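Local structure of CG14216 (Drosophila melanogaster, 3OMX) at residues R30-G35 and E92-T97; P129-N134 and I183-L188. The protein probably dephosphorylates phosphoserine and phosphothreonine in the C-terminal domain of RNA polymerase II, and probably takes part in RNA processing and termination. All coordinates share one frame; numbering follows the deposited sequence.

Contact 1 of 2, residues R30-G35 and E92-T97; sequences RSYGTG and ERFQDT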
ATOM      1  N   ARG A  30      -8.005  -2.221  -0.842  1.00 45.21           N
ATOM      2  CA  ARG A  30      -7.282  -3.427  -0.411  1.00 43.57           C
ATOM      3  C   ARG A  30      -5.844  -2.946  -0.415  1.00 48.46           C
ATOM      4  O   ARG A  30      -5.491  -1.902  -1.009  1.00 39.48           O
ATOM      5  CB  ARG A  30      -7.521  -4.646  -1.403  1.00 47.12           C
ATOM      6  CG  ARG A  30      -9.023  -4.818  -1.707  1.00 50.21           C
ATOM      7  CD  ARG A  30      -9.622  -6.031  -2.647  1.00 54.90           C
ATOM      8  NE  ARG A  30      -9.444  -7.150  -1.790  1.00 66.58           N
ATOM      9  CZ  ARG A  30     -10.377  -7.947  -1.276  1.00 58.15           C
ATOM     10  NH1 ARG A  30     -11.642  -7.873  -1.629  1.00 63.41           N
ATOM     11  NH2 ARG A  30      -9.956  -8.874  -0.475  1.00 55.08           N
ATOM     12  N   SER A  31      -5.017  -3.667   0.313  1.00 45.54           N
ATOM     13  CA  SER A  31      -3.710  -3.267   0.386  1.00 40.79           C
ATOM     14  C   SER A  31      -2.796  -4.519   0.195  1.00 45.15           C
ATOM     15  O   SER A  31      -3.258  -5.576   0.478  1.00 42.08           O
ATOM     16  CB  SER A  31      -3.523  -2.562   1.697  1.00 39.41           C
ATOM     17  OG  SER A  31      -3.580  -3.497   2.725  1.00 40.24           O
ATOM     18  N   TYR A  32      -1.495  -4.349  -0.264  1.00 43.36           N
ATOM     19  CA  TYR A  32      -0.506  -5.402  -0.602  1.00 42.09           C
ATOM     20  C   TYR A  32       0.962  -4.940  -0.415  1.00 44.53           C
ATOM     21  O   TYR A  32       1.191  -3.785  -0.154  1.00 40.59           O
ATOM     22  CB  TYR A  32      -0.646  -5.896  -2.047  1.00 41.20           C
ATOM     23  CG  TYR A  32      -2.031  -6.363  -2.411  1.00 42.06           C
ATOM     24  CD1 TYR A  32      -2.925  -5.475  -2.930  1.00 40.86           C
ATOM     25  CD2 TYR A  32      -2.432  -7.736  -2.246  1.00 46.23           C
ATOM     26  CE1 TYR A  32      -4.251  -5.873  -3.212  1.00 47.42           C
ATOM     27  CE2 TYR A  32      -3.695  -8.155  -2.540  1.00 42.46           C
ATOM     28  CZ  TYR A  32      -4.625  -7.207  -2.992  1.00 44.40           C
ATOM     29  OH  TYR A  32      -5.889  -7.484  -3.340  1.00 51.55           O
ATOM     30  N   GLY A  33       1.877  -5.907  -0.556  1.00 41.16           N
ATOM     31  CA  GLY A  33       3.305  -5.865  -0.325  1.00 39.80           C
ATOM     32  C   GLY A  33       3.832  -6.435  -1.622  1.00 44.52           C
ATOM     33  O   GLY A  33       3.151  -7.237  -2.346  1.00 45.25           O
ATOM     34  N   THR A  34       4.962  -5.896  -2.041  1.00 45.27           N
ATOM     35  CA  THR A  34       5.584  -6.355  -3.256  1.00 44.14           C
ATOM     36  C   THR A  34       6.880  -7.074  -2.881  1.00 40.75           C
ATOM     37  O   THR A  34       7.562  -7.583  -3.721  1.00 47.51           O
ATOM     38  CB  THR A  34       5.965  -5.218  -4.236  1.00 44.22           C
ATOM     39  OG1 THR A  34       6.771  -4.147  -3.588  1.00 45.11           O
ATOM     40  CG2 THR A  34       4.925  -4.842  -5.203  1.00 36.04           C
ATOM     41  N   GLY A  35       7.265  -7.091  -1.668  1.00 38.95           N
ATOM     42  CA  GLY A  35       8.489  -7.841  -1.330  1.00 48.30           C
ATOM     43  C   GLY A  35       8.290  -9.371  -1.509  1.00 54.60           C
ATOM     44  O   GLY A  35       7.197  -9.874  -1.894  1.00 51.28           O
ATOM     45  N   GLU A  92      -0.850  -9.517   2.572  1.00 43.63           N
ATOM     46  CA  GLU A  92      -1.017 -10.093   1.265  1.00 42.95           C
ATOM     47  C   GLU A  92      -0.031  -9.602   0.184  1.00 49.58           C
ATOM     48  O   GLU A  92       0.399  -8.432   0.161  1.00 50.24           O
ATOM     49  CB  GLU A  92      -2.407  -9.729   0.791  1.00 43.34           C
ATOM     50  CG  GLU A  92      -3.588 -10.320   1.541  1.00 44.09           C
ATOM     51  CD  GLU A  92      -4.866  -9.674   1.026  1.00 58.79           C
ATOM     52  OE1 GLU A  92      -5.208  -8.410   1.328  1.00 56.73           O
ATOM     53  OE2 GLU A  92      -5.490 -10.407   0.198  1.00 65.89           O
ATOM     54  N   ARG A  93       0.252 -10.429  -0.805  1.00 49.76           N
ATOM     55  CA  ARG A  93       1.325 -10.097  -1.652  1.00 46.67           C
ATOM     56  C   ARG A  93       0.828  -9.819  -3.045  1.00 49.53           C
ATOM     57  O   ARG A  93       0.086 -10.597  -3.592  1.00 48.24           O
ATOM     58  CB  ARG A  93       2.429 -11.105  -1.572  1.00 50.06           C
ATOM     59  CG  ARG A  93       3.382 -10.995  -2.691  1.00 52.87           C
ATOM     60  CD  ARG A  93       4.846 -11.673  -2.450  1.00 56.08           C
ATOM     61  NE  ARG A  93       4.930 -12.276  -3.743  1.00 61.69           N
ATOM     62  CZ  ARG A  93       5.868 -12.215  -4.668  1.00 57.59           C
ATOM     63  NH1 ARG A  93       7.031 -11.679  -4.478  1.00 58.61           N
ATOM     64  NH2 ARG A  93       5.557 -12.747  -5.837  1.00 60.09           N
ATOM     65  N   PHE A  94       1.264  -8.673  -3.602  1.00 45.32           N
ATOM     66  CA  PHE A  94       0.582  -8.094  -4.712  1.00 44.49           C
ATOM     67  C   PHE A  94       0.743  -8.971  -5.938  1.00 46.38           C
ATOM     68  O   PHE A  94      -0.135  -9.049  -6.786  1.00 46.03           O
ATOM     69  CB  PHE A  94       1.108  -6.652  -4.996  1.00 42.50           C
ATOM     70  CG  PHE A  94       0.582  -6.133  -6.250  1.00 39.19           C
ATOM     71  CD1 PHE A  94      -0.700  -5.664  -6.307  1.00 36.91           C
ATOM     72  CD2 PHE A  94       1.289  -6.294  -7.425  1.00 43.01           C
ATOM     73  CE1 PHE A  94      -1.272  -5.270  -7.465  1.00 40.65           C
ATOM     74  CE2 PHE A  94       0.697  -5.974  -8.656  1.00 42.98           C
ATOM     75  CZ  PHE A  94      -0.608  -5.422  -8.681  1.00 41.14           C
ATOM     76  N   GLN A  95       1.912  -9.554  -6.097  1.00 46.74           N
ATOM     77  CA  GLN A  95       2.122 -10.352  -7.271  1.00 55.38           C
ATOM     78  C   GLN A  95       1.303 -11.665  -7.266  1.00 56.41           C
ATOM     79  O   GLN A  95       1.088 -12.242  -8.326  1.00 59.07           O
ATOM     80  CB  GLN A  95       3.652 -10.604  -7.573  1.00 59.05           C
ATOM     81  CG  GLN A  95       4.468  -9.299  -7.682  1.00 56.32           C
ATOM     82  CD  GLN A  95       4.986  -8.810  -6.329  1.00 47.14           C
ATOM     83  OE1 GLN A  95       6.144  -8.486  -6.229  1.00 52.07           O
ATOM     84  NE2 GLN A  95       4.138  -8.763  -5.292  1.00 46.90           N
ATOM     85  N   ASP A  96       0.774 -12.077  -6.123  1.00 53.52           N
ATOM     86  CA  ASP A  96      -0.234 -13.181  -6.118  1.00 55.75           C
ATOM     87  C   ASP A  96      -1.721 -12.837  -6.003  1.00 58.26           C
ATOM     88  O   ASP A  96      -2.518 -13.706  -5.719  1.00 64.60           O
ATOM     89  CB  ASP A  96       0.166 -14.118  -5.017  1.00 51.80           C
ATOM     90  CG  ASP A  96       1.726 -14.444  -5.101  1.00 63.29           C
ATOM     91  OD1 ASP A  96       2.243 -14.691  -6.255  1.00 68.82           O
ATOM     92  OD2 ASP A  96       2.442 -14.536  -4.075  1.00 60.01           O
ATOM     93  N   THR A  97      -2.147 -11.590  -6.140  1.00 55.99           N
ATOM     94  CA  THR A  97      -3.569 -11.380  -6.015  1.00 47.85           C
ATOM     95  C   THR A  97      -4.115 -11.530  -7.415  1.00 53.37           C
ATOM     96  O   THR A  97      -3.385 -11.361  -8.385  1.00 57.15           O
ATOM     97  CB  THR A  97      -3.939  -9.975  -5.501  1.00 50.83           C
ATOM     98  OG1 THR A  97      -5.374  -9.911  -5.245  1.00 51.63           O
ATOM     99  CG2 THR A  97      -3.551  -8.819  -6.545  1.00 43.26           C
TER
HETATM  100  O   HOH W   1      -6.361  -6.220   1.358  1.00 49.15           O

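Contact 2 of 2, residues P129-N134 and I183-L188; sequences PVHVLN and ILHSVL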
ATOM      1  N   PRO A 129      -8.249  -0.954 -18.460  1.00 62.33           N
ATOM      2  CA  PRO A 129      -7.171  -0.058 -18.030  1.00 61.20           C
ATOM      3  C   PRO A 129      -7.190  -0.018 -16.548  1.00 58.04           C
ATOM      4  O   PRO A 129      -8.293   0.166 -16.010  1.00 55.11           O
ATOM      5  CB  PRO A 129      -7.630   1.318 -18.569  1.00 61.29           C
ATOM      6  CG  PRO A 129      -8.693   0.978 -19.644  1.00 64.95           C
ATOM      7  CD  PRO A 129      -9.395  -0.198 -18.994  1.00 65.39           C
ATOM      8  N   VAL A 130      -6.038  -0.271 -15.916  1.00 54.18           N
ATOM      9  CA  VAL A 130      -5.856   0.076 -14.519  1.00 49.04           C
ATOM     10  C   VAL A 130      -4.765   1.193 -14.412  1.00 52.48           C
ATOM     11  O   VAL A 130      -3.722   1.080 -15.111  1.00 51.81           O
ATOM     12  CB  VAL A 130      -5.446  -1.148 -13.688  1.00 49.16           C
ATOM     13  CG1 VAL A 130      -4.320  -1.885 -14.339  1.00 50.45           C
ATOM     14  CG2 VAL A 130      -4.996  -0.696 -12.352  1.00 47.36           C
ATOM     15  N   HIS A 131      -4.967   2.246 -13.570  1.00 49.40           N
ATOM     16  CA  HIS A 131      -3.932   3.314 -13.449  1.00 46.52           C
ATOM     17  C   HIS A 131      -3.012   3.095 -12.261  1.00 42.37           C
ATOM     18  O   HIS A 131      -3.509   2.968 -11.141  1.00 46.04           O
ATOM     19  CB  HIS A 131      -4.645   4.594 -13.279  1.00 44.08           C
ATOM     20  CG  HIS A 131      -5.309   5.007 -14.519  1.00 46.63           C
ATOM     21  ND1 HIS A 131      -6.695   4.995 -14.680  1.00 48.48           N
ATOM     22  CD2 HIS A 131      -4.788   5.353 -15.703  1.00 45.46           C
ATOM     23  CE1 HIS A 131      -6.979   5.377 -15.899  1.00 48.18           C
ATOM     24  NE2 HIS A 131      -5.838   5.567 -16.546  1.00 51.02           N
ATOM     25  N   VAL A 132      -1.704   3.021 -12.456  1.00 45.67           N
ATOM     26  CA  VAL A 132      -0.753   2.833 -11.311  1.00 43.79           C
ATOM     27  C   VAL A 132      -0.132   4.224 -11.049  1.00 44.80           C
ATOM     28  O   VAL A 132       0.337   4.828 -11.980  1.00 42.65           O
ATOM     29  CB  VAL A 132       0.361   1.778 -11.635  1.00 45.68           C
ATOM     30  CG1 VAL A 132       1.251   1.545 -10.497  1.00 40.13           C
ATOM     31  CG2 VAL A 132      -0.257   0.395 -11.906  1.00 44.66           C
ATOM     32  N   LEU A 133      -0.195   4.689  -9.809  1.00 39.52           N
ATOM     33  CA  LEU A 133       0.253   5.965  -9.349  1.00 40.79           C
ATOM     34  C   LEU A 133       1.235   5.779  -8.235  1.00 40.85           C
ATOM     35  O   LEU A 133       0.989   5.003  -7.348  1.00 43.83           O
ATOM     36  CB  LEU A 133      -0.907   6.846  -8.753  1.00 38.65           C
ATOM     37  CG  LEU A 133      -2.001   7.063  -9.781  1.00 43.22           C
ATOM     38  CD1 LEU A 133      -3.263   7.699  -9.263  1.00 40.76           C
ATOM     39  CD2 LEU A 133      -1.549   7.722 -11.087  1.00 41.93           C
ATOM     40  N   ASN A 134       2.367   6.492  -8.265  1.00 39.40           N
ATOM     41  CA  ASN A 134       3.249   6.466  -7.137  1.00 37.60           C
ATOM     42  C   ASN A 134       3.139   7.788  -6.376  1.00 41.53           C
ATOM     43  O   ASN A 134       3.318   8.880  -6.919  1.00 38.28           O
ATOM     44  CB  ASN A 134       4.695   6.297  -7.628  1.00 43.19           C
ATOM     45  CG  ASN A 134       5.680   6.098  -6.496  1.00 42.85           C
ATOM     46  OD1 ASN A 134       5.661   5.052  -5.864  1.00 42.46           O
ATOM     47  ND2 ASN A 134       6.507   7.131  -6.177  1.00 43.99           N
ATOM     48  N   ILE A 183       3.836  12.774  -9.075  1.00 44.87           N
ATOM     49  CA  ILE A 183       3.039  11.507  -9.089  1.00 44.18           C
ATOM     50  C   ILE A 183       3.432  10.698 -10.320  1.00 42.90           C
ATOM     51  O   ILE A 183       3.144  11.137 -11.385  1.00 41.99           O
ATOM     52  CB  ILE A 183       1.599  11.746  -9.175  1.00 44.83           C
ATOM     53  CG1 ILE A 183       1.082  12.682  -8.050  1.00 46.92           C
ATOM     54  CG2 ILE A 183       0.855  10.410  -9.056  1.00 42.52           C
ATOM     55  CD1 ILE A 183       1.428  12.159  -6.583  1.00 44.31           C
ATOM     56  N   LEU A 184       4.232   9.637 -10.232  1.00 41.40           N
ATOM     57  CA  LEU A 184       4.387   8.812 -11.432  1.00 38.24           C
ATOM     58  C   LEU A 184       3.107   8.113 -11.866  1.00 42.14           C
ATOM     59  O   LEU A 184       2.276   7.759 -10.993  1.00 44.20           O
ATOM     60  CB  LEU A 184       5.482   7.773 -11.230  1.00 41.01           C
ATOM     61  CG  LEU A 184       6.880   8.257 -10.870  1.00 46.12           C
ATOM     62  CD1 LEU A 184       7.759   7.029 -10.548  1.00 45.63           C
ATOM     63  CD2 LEU A 184       7.484   9.219 -11.890  1.00 41.71           C
ATOM     64  N   HIS A 185       2.909   7.917 -13.178  1.00 44.00           N
ATOM     65  CA  HIS A 185       1.682   7.359 -13.688  1.00 41.37           C
ATOM     66  C   HIS A 185       1.954   6.411 -14.832  1.00 50.35           C
ATOM     67  O   HIS A 185       2.524   6.774 -15.887  1.00 47.14           O
ATOM     68  CB  HIS A 185       0.719   8.469 -14.045  1.00 44.45           C
ATOM     69  CG  HIS A 185      -0.521   8.079 -14.809  1.00 47.42           C
ATOM     70  ND1 HIS A 185      -1.329   6.982 -14.500  1.00 50.33           N
ATOM     71  CD2 HIS A 185      -1.162   8.733 -15.805  1.00 48.63           C
ATOM     72  CE1 HIS A 185      -2.381   6.972 -15.282  1.00 46.45           C
ATOM     73  NE2 HIS A 185      -2.296   8.021 -16.094  1.00 52.99           N
ATOM     74  N   SER A 186       1.480   5.167 -14.625  1.00 47.68           N
ATOM     75  CA  SER A 186       1.387   4.204 -15.698  1.00 50.87           C
ATOM     76  C   SER A 186      -0.025   3.725 -16.004  1.00 51.30           C
ATOM     77  O   SER A 186      -0.838   3.439 -15.086  1.00 46.58           O
ATOM     78  CB  SER A 186       2.264   2.998 -15.353  1.00 46.07           C
ATOM     79  OG  SER A 186       3.581   3.457 -15.457  1.00 49.62           O
ATOM     80  N   VAL A 187      -0.307   3.553 -17.298  1.00 55.53           N
ATOM     81  CA  VAL A 187      -1.509   2.809 -17.631  1.00 52.36           C
ATOM     82  C   VAL A 187      -1.169   1.398 -18.110  1.00 56.53           C
ATOM     83  O   VAL A 187      -0.456   1.210 -19.070  1.00 54.50           O
ATOM     84  CB  VAL A 187      -2.491   3.479 -18.562  1.00 58.30           C
ATOM     85  CG1 VAL A 187      -2.421   4.996 -18.533  1.00 50.57           C
ATOM     86  CG2 VAL A 187      -2.294   2.972 -19.881  1.00 63.68           C
ATOM     87  N   LEU A 188      -1.631   0.429 -17.329  1.00 58.15           N
ATOM     88  CA  LEU A 188      -1.541  -0.999 -17.562  1.00 55.22           C
ATOM     89  C   LEU A 188      -2.948  -1.575 -17.925  1.00 57.72           C
ATOM     90  O   LEU A 188      -4.017  -0.887 -17.763  1.00 53.29           O
ATOM     91  CB  LEU A 188      -1.100  -1.645 -16.288  1.00 51.65           C
ATOM     92  CG  LEU A 188       0.394  -1.704 -15.997  1.00 58.37           C
ATOM     93  CD1 LEU A 188       1.144  -2.396 -17.123  1.00 59.08           C
ATOM     94  CD2 LEU A 188       0.941  -0.395 -15.860  1.00 55.56           C
TER

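Contact 1 of 2, residues R30-G35 and E92-T97
Gly33 O takes the backbone N-H of Phe94 in a short, nearly straight bond, 2.7 Å from Gly33 O to Phe94 N. The same oxygen also receives a CA-H...O contact from Arg93. Gly33 N gives a weak bond to Glu92 O. The two N-H...O bonds make a single beta bridge between Gly33 and Arg93. It fastens an irregular loop to strand 28-33, an outermost strand of the central sheet of this Ssu72 phosphatase. Gly35 is backbone-bonded to Ser9, in the loop that holds the vanadate. Tyr32 CG lies opposite its carbonyl carbon (chi1 -54°), which carries the ring to Glu92 CB and Thr97. Phe94 turns its ring edge toward the face of Tyr32, the planes at 79°. Thr97 CG2 lies over one face of the tyrosine ring, offset toward its rim. Thr97 OG1 donates to Tyr32 OH, 3.1 Å from OG1 to OH, and is also bonded to Glu99 N. Glu92 CB packs against Tyr32 CD2 at 3.6 Å. The Glu92 carboxylate pairs with Lys88 through OE1, and a water joins OE1 to Ser31 N. Arg93 NH1 reaches Gly35 O at 3.2 Å, from above the carbonyl plane. Arg93 NE forms a salt bridge with Asp96 OD2, its hydrogen bond weak.

Contact 2 of 2, residues P129-N134 and I183-L188
Val130 lays its CG1 methyl against Leu188, 3.8 Å from Val130 CG1 to Leu188 CB. This branch is flanked by both backbone arms of its residue (chi1 49°), which puts it next to the neighbouring strand. On the same face Val132 CG2 meets Leu188 CD2 at 4.2 Å. Asn134 CB rests on Leu184 CB there as well. Helix 109-120 covers this side, with Met119 on Leu188 and Tyr112 on Leu184. Tyr112 OH is hydrogen-bonded to Ser186 OG. Strands 129-134 and 184-189 run antiparallel, their short axes at 161°. Strand 184-189 is the antiparallel outer strand of an otherwise parallel five-stranded alpha/beta sheet. Val132 and Ser186 form a hydrogen-bonded pair with two nearly straight bonds, each in the carbonyl plane: Val132 N to Ser186 O is 2.8 Å and Ser186 N to Val132 O is 2.9 Å. Val130 and Leu188 make the next such pair. The opposite face carries His131, Leu133, His185 and Val187. Leu133 and His185 run alongside each other, with Leu133 CD2 3.8 Å from His185 CB. Leu133 CB also touches Ile183 CG2 at 4.0 Å. Val187 CG1 comes to the edge of the His131 ring, near its plane, 3.7 Å from His131 CD2. Helix 164-179 lies against this side, where Leu164 and Asp165 touch His131 and Asp169 touches His185.

In the fold
From the N terminus, the chain enters contact 1 on strand 28-33. It then runs through two short strands and helices 57-74 and 77-85, and contact 1 closes that loop at 92-97. Strand 103-106 and helix 109-120 follow before contact 2 opens on strand 129-134. Contact 2 closes a second, mostly helical loop, holding helices 141-158 and 164-179, at strand 184-189. The loops follow in series and neither nest nor cross. Both contacts reach the same sheet, at its two outermost strands. The centres of contact 1 and contact 2 are about 16 Å apart, and the two do not touch. Helix 109-120 packs on both. Contact 1 lies nearer the bound vanadate.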